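Local coordinates for protein Pyrsv_gp04 (Pyrobaculum spherical virus, PDB 2VXZ) that is of unknown function but probably binds DNA through a winged-helix domain as a viral transcriptional regulator, at residues R7-R12 and K42-V47; R14-L19 and Y46-E51; T55-G60 and L64-M69; P97-D102 and T146-Y151; K112-S115 and P119-H122. All coordinates share one frame; numbering follows the deposited sequence.

Contact 1 of 5, residues R7-R12 and K42-V47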
# COMPACT_ATOMS: atom_id res chain seq x y z
N ARG A 7 19.13 -21.69 -9.75
CA ARG A 7 18.46 -21.01 -10.86
C ARG A 7 17.13 -20.40 -10.46
O ARG A 7 16.83 -19.27 -10.83
CB ARG A 7 18.19 -21.97 -12.03
CG ARG A 7 19.35 -22.18 -12.98
CD ARG A 7 19.88 -20.89 -13.58
NE ARG A 7 18.91 -20.19 -14.42
CZ ARG A 7 19.10 -18.98 -14.95
NH1 ARG A 7 20.23 -18.31 -14.72
NH2 ARG A 7 18.17 -18.43 -15.70
N GLU A 8 16.31 -21.15 -9.74
CA GLU A 8 15.00 -20.64 -9.39
C GLU A 8 15.15 -19.43 -8.47
O GLU A 8 14.52 -18.41 -8.70
CB GLU A 8 14.10 -21.70 -8.76
CG GLU A 8 12.59 -21.35 -8.85
CD GLU A 8 12.03 -21.31 -10.29
OE1 GLU A 8 12.76 -21.75 -11.21
OE2 GLU A 8 10.88 -20.82 -10.51
N VAL A 9 16.02 -19.52 -7.46
CA VAL A 9 16.18 -18.42 -6.50
C VAL A 9 16.79 -17.17 -7.15
O VAL A 9 16.31 -16.07 -6.93
CB VAL A 9 17.01 -18.85 -5.26
CG1 VAL A 9 17.41 -17.63 -4.41
CG2 VAL A 9 16.21 -19.85 -4.43
N LEU A 10 17.83 -17.35 -7.95
CA LEU A 10 18.47 -16.22 -8.64
C LEU A 10 17.48 -15.44 -9.51
O LEU A 10 17.43 -14.21 -9.45
CB LEU A 10 19.66 -16.71 -9.47
CG LEU A 10 20.41 -15.64 -10.27
CD1 LEU A 10 21.89 -15.96 -10.35
CD2 LEU A 10 19.82 -15.48 -11.68
N VAL A 11 16.71 -16.17 -10.31
CA VAL A 11 15.73 -15.55 -11.21
C VAL A 11 14.65 -14.83 -10.41
O VAL A 11 14.29 -13.70 -10.70
CB VAL A 11 15.09 -16.60 -12.15
CG1 VAL A 11 13.79 -16.07 -12.76
CG2 VAL A 11 16.06 -17.00 -13.23
N ARG A 12 14.15 -15.47 -9.36
CA ARG A 12 13.11 -14.86 -8.55
C ARG A 12 13.58 -13.63 -7.78
O ARG A 12 12.85 -12.67 -7.68
CB ARG A 12 12.52 -15.89 -7.57
CG ARG A 12 11.92 -17.12 -8.25
CD ARG A 12 10.99 -16.80 -9.39
NE ARG A 12 9.85 -17.71 -9.43
CZ ARG A 12 8.64 -17.38 -9.89
NH1 ARG A 12 8.42 -16.17 -10.37
NH2 ARG A 12 7.65 -18.26 -9.88
N LYS A 42 7.77 -14.74 0.81
CA LYS A 42 8.31 -14.28 2.08
C LYS A 42 9.77 -14.70 2.26
O LYS A 42 10.56 -13.93 2.79
CB LYS A 42 7.44 -14.78 3.23
CG LYS A 42 6.09 -14.05 3.30
CD LYS A 42 5.45 -14.15 4.66
CE LYS A 42 6.24 -13.38 5.72
NZ LYS A 42 6.11 -11.91 5.54
N ALA A 43 10.14 -15.91 1.84
CA ALA A 43 11.51 -16.39 2.01
C ALA A 43 12.46 -15.57 1.15
O ALA A 43 13.55 -15.21 1.59
CB ALA A 43 11.62 -17.90 1.66
N LEU A 44 12.03 -15.25 -0.07
CA LEU A 44 12.85 -14.47 -0.99
C LEU A 44 13.03 -13.04 -0.51
O LEU A 44 14.11 -12.46 -0.65
CB LEU A 44 12.22 -14.46 -2.37
CG LEU A 44 12.30 -15.79 -3.11
CD1 LEU A 44 11.25 -15.87 -4.22
CD2 LEU A 44 13.70 -16.04 -3.66
N ILE A 45 11.96 -12.46 0.03
CA ILE A 45 12.03 -11.10 0.55
C ILE A 45 12.97 -11.05 1.75
O ILE A 45 13.76 -10.12 1.90
CB ILE A 45 10.64 -10.54 0.90
CG1 ILE A 45 9.86 -10.28 -0.40
CG2 ILE A 45 10.78 -9.25 1.71
CD1 ILE A 45 8.36 -10.30 -0.27
N TYR A 46 12.91 -12.08 2.58
CA TYR A 46 13.85 -12.23 3.68
C TYR A 46 15.32 -12.25 3.21
O TYR A 46 16.19 -11.58 3.80
CB TYR A 46 13.53 -13.50 4.45
CG TYR A 46 14.51 -13.82 5.55
CD1 TYR A 46 14.54 -13.09 6.72
CD2 TYR A 46 15.41 -14.87 5.42
CE1 TYR A 46 15.45 -13.38 7.73
CE2 TYR A 46 16.32 -15.17 6.42
CZ TYR A 46 16.33 -14.42 7.57
OH TYR A 46 17.23 -14.74 8.57
N VAL A 47 15.60 -13.03 2.18
CA VAL A 47 16.94 -13.09 1.63
C VAL A 47 17.41 -11.71 1.16
O VAL A 47 18.54 -11.31 1.43
CB VAL A 47 17.03 -14.13 0.49
CG1 VAL A 47 18.35 -13.99 -0.26
CG2 VAL A 47 16.88 -15.54 1.06

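Contact 2 of 5, residues R14-L19 and Y46-E51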
# COMPACT_ATOMS: atom_id res chain seq x y z
N ARG A 14 15.94 -11.59 -8.71
CA ARG A 14 16.09 -10.60 -9.79
C ARG A 14 14.73 -10.01 -10.17
O ARG A 14 14.58 -8.79 -10.31
CB ARG A 14 16.73 -11.35 -10.98
CG ARG A 14 17.19 -10.56 -12.16
CD ARG A 14 17.96 -11.50 -13.11
NE ARG A 14 19.39 -11.61 -12.79
CZ ARG A 14 20.20 -12.56 -13.24
NH1 ARG A 14 19.74 -13.55 -14.01
NH2 ARG A 14 21.49 -12.55 -12.92
N ASP A 15 13.75 -10.88 -10.32
CA ASP A 15 12.40 -10.46 -10.66
C ASP A 15 11.74 -9.59 -9.60
O ASP A 15 11.07 -8.62 -9.95
CB ASP A 15 11.51 -11.67 -10.96
CG ASP A 15 11.91 -12.39 -12.25
OD1 ASP A 15 12.75 -11.89 -13.03
OD2 ASP A 15 11.38 -13.48 -12.46
N ILE A 16 11.95 -9.90 -8.32
CA ILE A 16 11.34 -9.10 -7.25
C ILE A 16 11.96 -7.70 -7.27
O ILE A 16 11.25 -6.70 -7.20
CB ILE A 16 11.54 -9.76 -5.87
CG1 ILE A 16 10.71 -11.05 -5.77
CG2 ILE A 16 11.11 -8.81 -4.73
CD1 ILE A 16 11.06 -11.91 -4.54
N LEU A 17 13.28 -7.62 -7.38
CA LEU A 17 13.96 -6.32 -7.43
C LEU A 17 13.50 -5.49 -8.63
O LEU A 17 13.30 -4.27 -8.52
CB LEU A 17 15.47 -6.51 -7.43
CG LEU A 17 16.06 -7.05 -6.12
CD1 LEU A 17 17.57 -7.28 -6.25
CD2 LEU A 17 15.76 -6.12 -4.93
N ALA A 18 13.30 -6.15 -9.77
CA ALA A 18 12.79 -5.46 -10.96
C ALA A 18 11.39 -4.91 -10.75
O ALA A 18 11.09 -3.77 -11.11
CB ALA A 18 12.80 -6.40 -12.13
N LEU A 19 10.52 -5.73 -10.16
CA LEU A 19 9.15 -5.34 -9.86
C LEU A 19 9.13 -4.11 -8.94
O LEU A 19 8.31 -3.21 -9.13
CB LEU A 19 8.40 -6.51 -9.23
CG LEU A 19 6.88 -6.55 -9.13
CD1 LEU A 19 6.24 -6.32 -10.49
CD2 LEU A 19 6.40 -7.88 -8.51
N TYR A 46 12.91 -12.08 2.58
CA TYR A 46 13.85 -12.23 3.68
C TYR A 46 15.32 -12.25 3.21
O TYR A 46 16.19 -11.58 3.80
CB TYR A 46 13.53 -13.50 4.45
CG TYR A 46 14.51 -13.82 5.55
CD1 TYR A 46 14.54 -13.09 6.72
CD2 TYR A 46 15.41 -14.87 5.42
CE1 TYR A 46 15.45 -13.38 7.73
CE2 TYR A 46 16.32 -15.17 6.42
CZ TYR A 46 16.33 -14.42 7.57
OH TYR A 46 17.23 -14.74 8.57
N VAL A 47 15.60 -13.03 2.18
CA VAL A 47 16.94 -13.09 1.63
C VAL A 47 17.41 -11.71 1.16
O VAL A 47 18.54 -11.31 1.43
CB VAL A 47 17.03 -14.13 0.49
CG1 VAL A 47 18.35 -13.99 -0.26
CG2 VAL A 47 16.88 -15.54 1.06
N LEU A 48 16.54 -10.99 0.45
CA LEU A 48 16.84 -9.62 -0.02
C LEU A 48 17.10 -8.65 1.14
O LEU A 48 18.01 -7.81 1.08
CB LEU A 48 15.73 -9.08 -0.92
CG LEU A 48 15.61 -9.74 -2.30
CD1 LEU A 48 14.34 -9.25 -3.01
CD2 LEU A 48 16.86 -9.49 -3.17
N GLU A 49 16.31 -8.79 2.20
CA GLU A 49 16.44 -7.95 3.40
C GLU A 49 17.78 -8.20 4.07
O GLU A 49 18.47 -7.27 4.47
CB GLU A 49 15.28 -8.25 4.34
CG GLU A 49 14.99 -7.23 5.42
CD GLU A 49 13.65 -7.51 6.12
OE1 GLU A 49 13.24 -8.69 6.18
OE2 GLU A 49 13.01 -6.56 6.59
N LYS A 50 18.17 -9.47 4.19
CA LYS A 50 19.45 -9.83 4.80
C LYS A 50 20.62 -9.32 3.97
O LYS A 50 21.64 -8.94 4.52
CB LYS A 50 19.56 -11.35 4.97
CG LYS A 50 18.63 -11.91 6.04
CD LYS A 50 19.17 -11.70 7.47
CE LYS A 50 20.48 -12.44 7.69
NZ LYS A 50 20.60 -13.01 9.07
N GLU A 51 20.44 -9.30 2.65
CA GLU A 51 21.43 -8.75 1.72
C GLU A 51 21.42 -7.22 1.65
O GLU A 51 22.23 -6.64 0.93
CB GLU A 51 21.19 -9.33 0.33
CG GLU A 51 21.55 -10.80 0.19
CD GLU A 51 21.27 -11.35 -1.20
OE1 GLU A 51 20.74 -10.58 -2.04
OE2 GLU A 51 21.57 -12.53 -1.45

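Contact 3 of 5, residues T55-G60 and L64-M69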
# COMPACT_ATOMS: atom_id res chain seq x y z
N THR A 55 13.82 -3.18 2.22
CA THR A 55 13.38 -2.90 3.57
C THR A 55 11.91 -3.26 3.67
O THR A 55 11.15 -3.00 2.74
CB THR A 55 13.52 -1.39 3.93
OG1 THR A 55 14.82 -0.92 3.55
CG2 THR A 55 13.32 -1.18 5.41
N ARG A 56 11.50 -3.83 4.80
CA ARG A 56 10.08 -4.09 5.06
C ARG A 56 9.57 -3.03 6.00
O ARG A 56 10.11 -2.85 7.08
CB ARG A 56 9.87 -5.46 5.69
CG ARG A 56 10.21 -6.61 4.79
CD ARG A 56 10.01 -7.94 5.51
NE ARG A 56 8.61 -8.33 5.56
CZ ARG A 56 7.85 -8.39 6.65
NH1 ARG A 56 8.32 -8.07 7.85
NH2 ARG A 56 6.58 -8.77 6.54
N VAL A 57 8.52 -2.32 5.58
CA VAL A 57 7.91 -1.30 6.40
C VAL A 57 6.49 -1.72 6.74
O VAL A 57 5.68 -1.98 5.86
CB VAL A 57 7.91 0.05 5.67
CG1 VAL A 57 7.27 1.12 6.54
CG2 VAL A 57 9.33 0.43 5.31
N ALA A 58 6.21 -1.79 8.04
CA ALA A 58 4.88 -2.12 8.51
C ALA A 58 3.94 -0.98 8.15
O ALA A 58 4.24 0.18 8.39
CB ALA A 58 4.89 -2.35 10.02
N PHE A 59 2.81 -1.33 7.55
CA PHE A 59 1.81 -0.35 7.16
C PHE A 59 0.46 -0.89 7.60
O PHE A 59 -0.33 -1.39 6.79
CB PHE A 59 1.87 -0.09 5.66
CG PHE A 59 1.18 1.18 5.24
CD1 PHE A 59 1.90 2.37 5.13
CD2 PHE A 59 -0.18 1.19 4.95
CE1 PHE A 59 1.28 3.54 4.74
CE2 PHE A 59 -0.81 2.36 4.56
CZ PHE A 59 -0.08 3.53 4.46
N GLY A 60 0.22 -0.77 8.90
CA GLY A 60 -0.92 -1.40 9.53
C GLY A 60 -0.67 -2.89 9.61
O GLY A 60 0.38 -3.31 10.11
N LEU A 64 4.93 -3.32 3.61
CA LEU A 64 5.37 -2.82 2.32
C LEU A 64 6.82 -3.19 2.11
O LEU A 64 7.65 -2.99 3.02
CB LEU A 64 5.20 -1.30 2.21
CG LEU A 64 3.77 -0.83 1.96
CD1 LEU A 64 3.62 0.64 2.31
CD2 LEU A 64 3.35 -1.07 0.53
N VAL A 65 7.13 -3.74 0.94
CA VAL A 65 8.50 -4.08 0.55
C VAL A 65 9.04 -2.95 -0.32
O VAL A 65 8.44 -2.61 -1.33
CB VAL A 65 8.56 -5.41 -0.21
CG1 VAL A 65 10.01 -5.80 -0.55
CG2 VAL A 65 7.89 -6.48 0.61
N CYS A 66 10.17 -2.37 0.11
CA CYS A 66 10.72 -1.17 -0.51
C CYS A 66 12.22 -1.34 -0.78
O CYS A 66 12.91 -2.00 0.01
CB CYS A 66 10.50 0.04 0.42
SG CYS A 66 8.95 0.05 1.39
N LEU A 67 12.73 -0.73 -1.85
CA LEU A 67 14.18 -0.75 -2.12
C LEU A 67 14.95 0.13 -1.14
O LEU A 67 16.15 -0.06 -0.93
CB LEU A 67 14.47 -0.27 -3.54
CG LEU A 67 13.90 -1.09 -4.70
CD1 LEU A 67 14.27 -0.41 -6.02
CD2 LEU A 67 14.40 -2.54 -4.65
N SER A 68 14.27 1.11 -0.56
CA SER A 68 14.89 2.03 0.38
C SER A 68 13.81 2.77 1.15
O SER A 68 12.65 2.78 0.74
CB SER A 68 15.76 3.04 -0.36
OG SER A 68 14.96 3.90 -1.15
N MSE A 69 14.20 3.40 2.25
CA MSE A 69 13.27 4.25 2.99
C MSE A 69 12.93 5.50 2.20
O MSE A 69 11.83 5.99 2.31
CB MSE A 69 13.79 4.59 4.39
CG MSE A 69 13.76 3.39 5.33
SE MSE A 69 11.98 2.59 5.53
CE MSE A 69 11.15 4.02 6.54

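Contact 4 of 5, residues P97-D102 and T146-Y151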
# COMPACT_ATOMS: atom_id res chain seq x y z
N PRO A 97 -12.71 4.59 5.63
CA PRO A 97 -12.03 3.64 4.73
C PRO A 97 -12.90 3.11 3.57
O PRO A 97 -12.41 3.05 2.44
CB PRO A 97 -11.56 2.53 5.69
CG PRO A 97 -11.44 3.23 7.03
CD PRO A 97 -12.60 4.18 7.04
N PRO A 98 -14.17 2.74 3.83
CA PRO A 98 -14.99 2.29 2.71
C PRO A 98 -15.25 3.38 1.69
O PRO A 98 -15.24 3.12 0.50
CB PRO A 98 -16.30 1.87 3.38
CG PRO A 98 -15.95 1.63 4.78
CD PRO A 98 -14.90 2.61 5.11
N ARG A 99 -15.48 4.60 2.15
CA ARG A 99 -15.70 5.70 1.21
C ARG A 99 -14.46 5.98 0.36
O ARG A 99 -14.55 6.25 -0.83
CB ARG A 99 -16.16 6.95 1.95
CG ARG A 99 -17.63 6.84 2.34
CD ARG A 99 -18.09 8.03 3.13
NE ARG A 99 -18.09 9.29 2.38
CZ ARG A 99 -19.18 9.90 1.90
NH1 ARG A 99 -20.40 9.39 2.05
NH2 ARG A 99 -19.04 11.05 1.26
N LEU A 100 -13.29 5.91 0.99
CA LEU A 100 -12.05 6.11 0.27
C LEU A 100 -11.84 4.98 -0.72
O LEU A 100 -11.45 5.22 -1.86
CB LEU A 100 -10.87 6.21 1.24
CG LEU A 100 -9.50 6.35 0.59
CD1 LEU A 100 -9.43 7.60 -0.28
CD2 LEU A 100 -8.39 6.35 1.66
N HIS A 101 -12.09 3.74 -0.30
CA HIS A 101 -11.99 2.63 -1.24
C HIS A 101 -12.86 2.89 -2.47
O HIS A 101 -12.42 2.71 -3.61
CB HIS A 101 -12.37 1.29 -0.61
CG HIS A 101 -12.14 0.12 -1.53
ND1 HIS A 101 -13.16 -0.58 -2.13
CD2 HIS A 101 -10.99 -0.43 -1.98
CE1 HIS A 101 -12.65 -1.53 -2.88
NE2 HIS A 101 -11.34 -1.46 -2.82
N ASP A 102 -14.10 3.31 -2.22
CA ASP A 102 -15.02 3.55 -3.32
C ASP A 102 -14.52 4.66 -4.23
O ASP A 102 -14.60 4.53 -5.46
CB ASP A 102 -16.41 3.90 -2.80
CG ASP A 102 -17.52 3.45 -3.73
OD1 ASP A 102 -17.61 2.24 -4.04
OD2 ASP A 102 -18.30 4.30 -4.15
N THR A 146 -15.96 3.45 16.25
CA THR A 146 -16.56 2.11 16.26
C THR A 146 -17.36 1.82 15.00
O THR A 146 -18.05 2.69 14.48
CB THR A 146 -17.49 1.91 17.45
OG1 THR A 146 -18.64 2.75 17.31
CG2 THR A 146 -16.76 2.24 18.74
N ASP A 147 -17.28 0.56 14.57
CA ASP A 147 -17.81 0.09 13.30
C ASP A 147 -16.95 0.72 12.20
O ASP A 147 -15.76 0.36 12.05
CB ASP A 147 -19.31 0.41 13.16
CG ASP A 147 -20.18 -0.24 14.24
OD1 ASP A 147 -19.70 -1.11 14.99
OD2 ASP A 147 -21.37 0.14 14.31
N GLU A 148 -17.52 1.65 11.45
CA GLU A 148 -16.81 2.36 10.41
C GLU A 148 -16.13 3.59 11.03
O GLU A 148 -16.77 4.36 11.74
CB GLU A 148 -17.82 2.77 9.33
CG GLU A 148 -17.24 3.39 8.08
CD GLU A 148 -18.33 3.75 7.09
OE1 GLU A 148 -19.51 3.44 7.36
OE2 GLU A 148 -18.03 4.34 6.04
N THR A 149 -14.84 3.72 10.79
CA THR A 149 -14.08 4.87 11.28
C THR A 149 -14.39 6.06 10.40
O THR A 149 -14.47 5.92 9.20
CB THR A 149 -12.55 4.64 11.26
OG1 THR A 149 -12.16 3.96 10.06
CG2 THR A 149 -12.10 3.84 12.46
N VAL A 150 -14.59 7.21 11.01
CA VAL A 150 -14.82 8.44 10.28
C VAL A 150 -13.82 9.52 10.72
O VAL A 150 -13.68 9.80 11.90
CB VAL A 150 -16.27 8.95 10.44
CG1 VAL A 150 -16.49 10.19 9.60
CG2 VAL A 150 -17.26 7.85 10.03
N TYR A 151 -13.12 10.08 9.73
CA TYR A 151 -12.06 11.08 9.92
C TYR A 151 -12.57 12.42 9.44
O TYR A 151 -13.21 12.50 8.41
CB TYR A 151 -10.82 10.68 9.08
CG TYR A 151 -10.18 9.41 9.58
CD1 TYR A 151 -9.18 9.45 10.54
CD2 TYR A 151 -10.64 8.16 9.17
CE1 TYR A 151 -8.62 8.27 11.05
CE2 TYR A 151 -10.08 6.98 9.68
CZ TYR A 151 -9.06 7.05 10.61
OH TYR A 151 -8.52 5.89 11.13

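Contact 5 of 5, residues K112-S115 and P119-H122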
# COMPACT_ATOMS: atom_id res chain seq x y z
N LYS A 112 -5.35 2.90 -10.79
CA LYS A 112 -4.08 2.48 -11.39
C LYS A 112 -2.93 2.60 -10.39
O LYS A 112 -2.12 1.69 -10.26
CB LYS A 112 -3.76 3.29 -12.64
CG LYS A 112 -2.47 2.88 -13.34
CD LYS A 112 -2.20 3.72 -14.57
CE LYS A 112 -0.74 3.65 -15.02
NZ LYS A 112 -0.39 2.32 -15.59
N PHE A 113 -2.86 3.73 -9.70
CA PHE A 113 -1.80 3.97 -8.73
C PHE A 113 -1.84 2.97 -7.58
O PHE A 113 -0.87 2.27 -7.31
CB PHE A 113 -1.88 5.39 -8.19
CG PHE A 113 -0.84 5.70 -7.15
CD1 PHE A 113 0.49 5.80 -7.50
CD2 PHE A 113 -1.20 5.89 -5.83
CE1 PHE A 113 1.45 6.10 -6.53
CE2 PHE A 113 -0.25 6.19 -4.87
CZ PHE A 113 1.07 6.27 -5.22
N PHE A 114 -2.99 2.88 -6.92
CA PHE A 114 -3.08 1.99 -5.76
C PHE A 114 -2.95 0.51 -6.15
O PHE A 114 -2.38 -0.27 -5.40
CB PHE A 114 -4.36 2.26 -4.94
CG PHE A 114 -4.23 3.44 -4.01
CD1 PHE A 114 -4.67 4.69 -4.39
CD2 PHE A 114 -3.64 3.29 -2.76
CE1 PHE A 114 -4.53 5.78 -3.55
CE2 PHE A 114 -3.52 4.38 -1.90
CZ PHE A 114 -3.96 5.63 -2.30
N SER A 115 -3.46 0.10 -7.31
CA SER A 115 -3.38 -1.32 -7.69
C SER A 115 -1.95 -1.75 -8.03
O SER A 115 -1.64 -2.94 -8.03
CB SER A 115 -4.31 -1.64 -8.86
OG SER A 115 -3.86 -1.01 -10.02
N PRO A 119 -3.21 -5.27 -3.88
CA PRO A 119 -4.51 -5.63 -4.44
C PRO A 119 -5.64 -4.77 -3.86
O PRO A 119 -5.76 -4.67 -2.63
CB PRO A 119 -4.65 -7.10 -4.03
CG PRO A 119 -3.23 -7.59 -3.98
CD PRO A 119 -2.52 -6.44 -3.31
N ILE A 120 -6.39 -4.10 -4.73
CA ILE A 120 -7.38 -3.11 -4.31
C ILE A 120 -8.79 -3.34 -4.90
O ILE A 120 -9.74 -2.70 -4.46
CB ILE A 120 -6.87 -1.67 -4.69
CG1 ILE A 120 -7.52 -0.57 -3.84
CG2 ILE A 120 -7.06 -1.40 -6.17
CD1 ILE A 120 -6.66 -0.06 -2.71
N ALA A 121 -8.93 -4.26 -5.85
CA ALA A 121 -10.18 -4.39 -6.62
C ALA A 121 -11.40 -4.60 -5.74
O ALA A 121 -12.47 -4.04 -6.01
CB ALA A 121 -10.07 -5.52 -7.65
N HIS A 122 -11.23 -5.42 -4.71
CA HIS A 122 -12.34 -5.86 -3.86
C HIS A 122 -12.22 -5.25 -2.47
O HIS A 122 -11.12 -5.05 -1.96
CB HIS A 122 -12.34 -7.39 -3.78
CG HIS A 122 -12.52 -8.05 -5.12
ND1 HIS A 122 -13.67 -7.93 -5.85
CD2 HIS A 122 -11.68 -8.82 -5.86
CE1 HIS A 122 -13.55 -8.59 -6.98
NE2 HIS A 122 -12.35 -9.14 -7.01

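Contact 1 of 5, residues R7-R12 and K42-V47
In the N-terminal winged-helix fold, Val9 and Arg12 of helix 7-20 pack against Leu44 of helix 38-50, which by topology is the second helix of the helix-turn-helix and the likely recognition helix. The helices pack side by side, their nearest CA atoms, those of Val9 and Leu44, 7.6 Å apart, and the contact is made by side chains. Leu44 supplies about half of the 142 Å² buried. Its CG is turned beside its own backbone N (chi1 -71°), and its CB bond points at helix 7-20, so both methyls reach the neighbour. CD1 of Leu44 abuts Arg12 CB at 3.6 Å, and Leu44 CD2 sits 4.1 Å from Val9 CG1. Farther inward on helix 7-20, Leu13 and Ile16 also meet Leu44, while Leu36 in the turn of the helix-turn-helix touches both Leu44 and Arg12.

Arg12 has a double role. Its first carbon takes part in the apolar packing, and then bends at chi2 and chi3 carry the guanidinium away from helix 38-50. There NH1 hydrogen-bonds to Leu34 O of helix 27-34, tying the first helix to the helix-turn-helix, and Arg12 NE forms a salt bridge of 3.4 Å with Glu8 OE2, one helical turn back.

Contact 2 of 5, residues R14-L19 and Y46-E51
Leu48 of helix 38-50 lies against Ile16 and Leu17 of helix 7-20, forming the inner part of the seam between the first helix of the winged-helix domain and its probable recognition helix. Leu48 alone loses 77 of the 137 Å² buried here. Its CB bond is directed at the partner helix, and the fork of two methyls divides the work. CD1 of Leu48 approaches Ile16 CG2 to 3.7 Å; that methyl lies anti to the Ile16 backbone N because chi1 is -68°, which leaves the CG1 branch to run elsewhere. CD2 of Leu48 rests 3.9 Å from both CG and CD1 of Leu17, and Leu17 CD2 lies as far, 3.9 Å, from Leu48 CD1. The two leucine side chains run antiparallel alongside each other, with several carbon pairs near van der Waals distance. Around this tight centre, Ile30 and Leu34 of helix 27-34 close on Ile16, and Val54 touches both Leu17 and Leu48.

The looser side lies toward the surface. Arg14, Ala18, Tyr46 and Lys50 are exposed and make no contact across the seam, and Tyr46 instead has one ring face overlain toward its rim by Lys50 CG of its own helix. Glu51, just past the helix, does not touch segment 14-19; its OE2 makes a weak hydrogen bond with His5 NE2. No hydrogen bond or salt bridge spans the two segments, which implies that their mutual position rests on the fit of branched aliphatic groups and on burial of carbon surface.

Contact 3 of 5, residues T55-G60 and L64-M69
Thr55 pairs with Cys66 through two backbone bonds: Thr55 N to Cys66 O at 2.7 Å, with an angle of 163° at the hydrogen, and Cys66 N to Thr55 O at 2.9 Å. The Thr55 methyl CG2 turns to the selenium of Met69, a selenomethionine, and the two side chains cross at about a right angle. Arg56 faces Val65 as a non-hydrogen-bonded pair, where Arg56 CA comes 3.4 Å from Leu64 O in a CA-H...O contact; these two side chains lie on the face that packs against Ile45 of helix 38-50. Such alternation marks a regular antiparallel hairpin, strands 55-59 and 62-66, which forms the wing of the winged-helix fold; Cys66 is disulfide-bonded to Cys24, and Val65 hydrogen-bonds on to Lys25 of strand 25-26, the other neighbour of strand 62-66 in the sheet.

Val57 restores the hydrogen-bonded pattern with Leu64: the bond from Val57 N to Leu64 O is 2.8 Å and nearly straight (172°), and the return bond from Leu64 N to Val57 O is 2.7 Å. With CG1 anti to the backbone N, Val57 aims CG2 at Met69 SE, a close 3.4 Å. Phe59 runs beside Leu64 in the same direction, Phe59 CD1 meeting Leu64 CD1 at 3.7 Å, while the Phe59 ring continues to Phe130 and, edge-to-face, His133.

Contact 4 of 5, residues P97-D102 and T146-Y151
Two first torsions bring Glu148 and Thr149 up to the prolines that begin helix 97-106. In Glu148 a chi1 of -173° sends CG opposite the backbone N, and the chain stays extended beyond it, so that the carboxylate comes alongside the CG-CD side of the Pro98 ring. In Thr149 chi1 is 41°, which wedges OG1 between the backbone N and the carbonyl carbon and presents it to Pro97.

The carboxylate oxygen Glu148 OE2 lies 3.6 Å from Pro98 CG and 3.7 Å from Pro98 CD, while the aliphatic Glu148 CG is 3.9 Å from Pro98 CD; ring methylenes thus touch both the polar end and the stem of the acid. At Pro97 the approach is closer and at about a right angle: Thr149 OG1 is 3.1 Å from Pro97 CD, and Thr149 O is 3.3 Å from the same carbon. No hydrogen bond crosses between the segments.

In the fold, this joins the first turn of helix 97-106 to the loop leading into strand 151-152, which pairs antiparallel with strand 94-95; Tyr151 makes the backbone bond to Ile95. The region belongs to a transcriptional-regulator family of the helix-turn-helix clan.

The polar ends find partners nearby. Glu148 OE2 hydrogen-bonds to Ser96 OG, and Thr149 OG1 shares Asn132 OD1 of helix 125-139 with Tyr151 OH. Arg99 lies on the exposed side, its NE 6.2 Å from Glu148 OE2, opposite charges near each other but not in contact.

Contact 5 of 5, residues K112-S115 and P119-H122
Ile120, in the loop between helix 108-115 and helix 125-139, folds back onto Phe114 and Ser115, making a short-range chain reversal within the region assigned to the transcriptional-regulator family. Of the 150 Å² buried, Ile120 accounts for 63, and Phe114 and Ser115 for 36 each. The nearest CA atoms, those of Ser115 and Pro119, are 5.5 Å apart, which shows how sharply the chain turns.

Ile120 reaches the helix with two of its branches. Its CG1 arm leaves opposite the backbone N (chi1 -157°) and takes Ile120 CD1 to 4.0 Å from Phe114 CB. The closest contact with Phe114 is at this CB, with CD1 lying obliquely beside the near part of the ring, which swings off in another direction. There it packs on Met79 and Glu82 of helix 69-89 and on Leu134 of helix 125-139, and Phe113 CD2 lies 3.9 Å above the Phe114 ring plane, offset toward the rim. Phe114 thus joins three helices, its closest approach to the loop being at CB, and the side chain of Ile120 continues the apolar layer to Ile127.

No hydrogen bond joins the two segments; their polar groups have partners outside the contact. Ile120 O accepts a hydrogen bond from His101 NE2, which ties the loop backbone to helix 97-106. Ser115 OG bonds within its own helix to Arg111 O, which leaves the hydrocarbon part of Ser115 for the isoleucine: Ile120 CG2 rests 3.9 Å from Ser115 CB and 4.0 Å from Ser115 CA.

From the N terminus, contacts 1 and 2 both return helix 38-50 to helix 7-20, enclosing helix 27-34. Contact 2 starts later on helix 7-20 and also ends later on helix 38-50, the two overlapping at Tyr46 and Val47, so they cross without nesting; Leu44 CB meets Ile16 CD1 between them at 3.5 Å. Contact 3 follows in series as the hairpin, reached from contact 2 through Leu17 and Leu67, and completes the winged-helix unit. Helix 69-89 then leads to the other half of the chain. There contact 4 closes the longest loop, from helix 97-106 to the approach to strand 151-152, and contact 5 nests inside it; His101 NE2 and Ile120 O link the two.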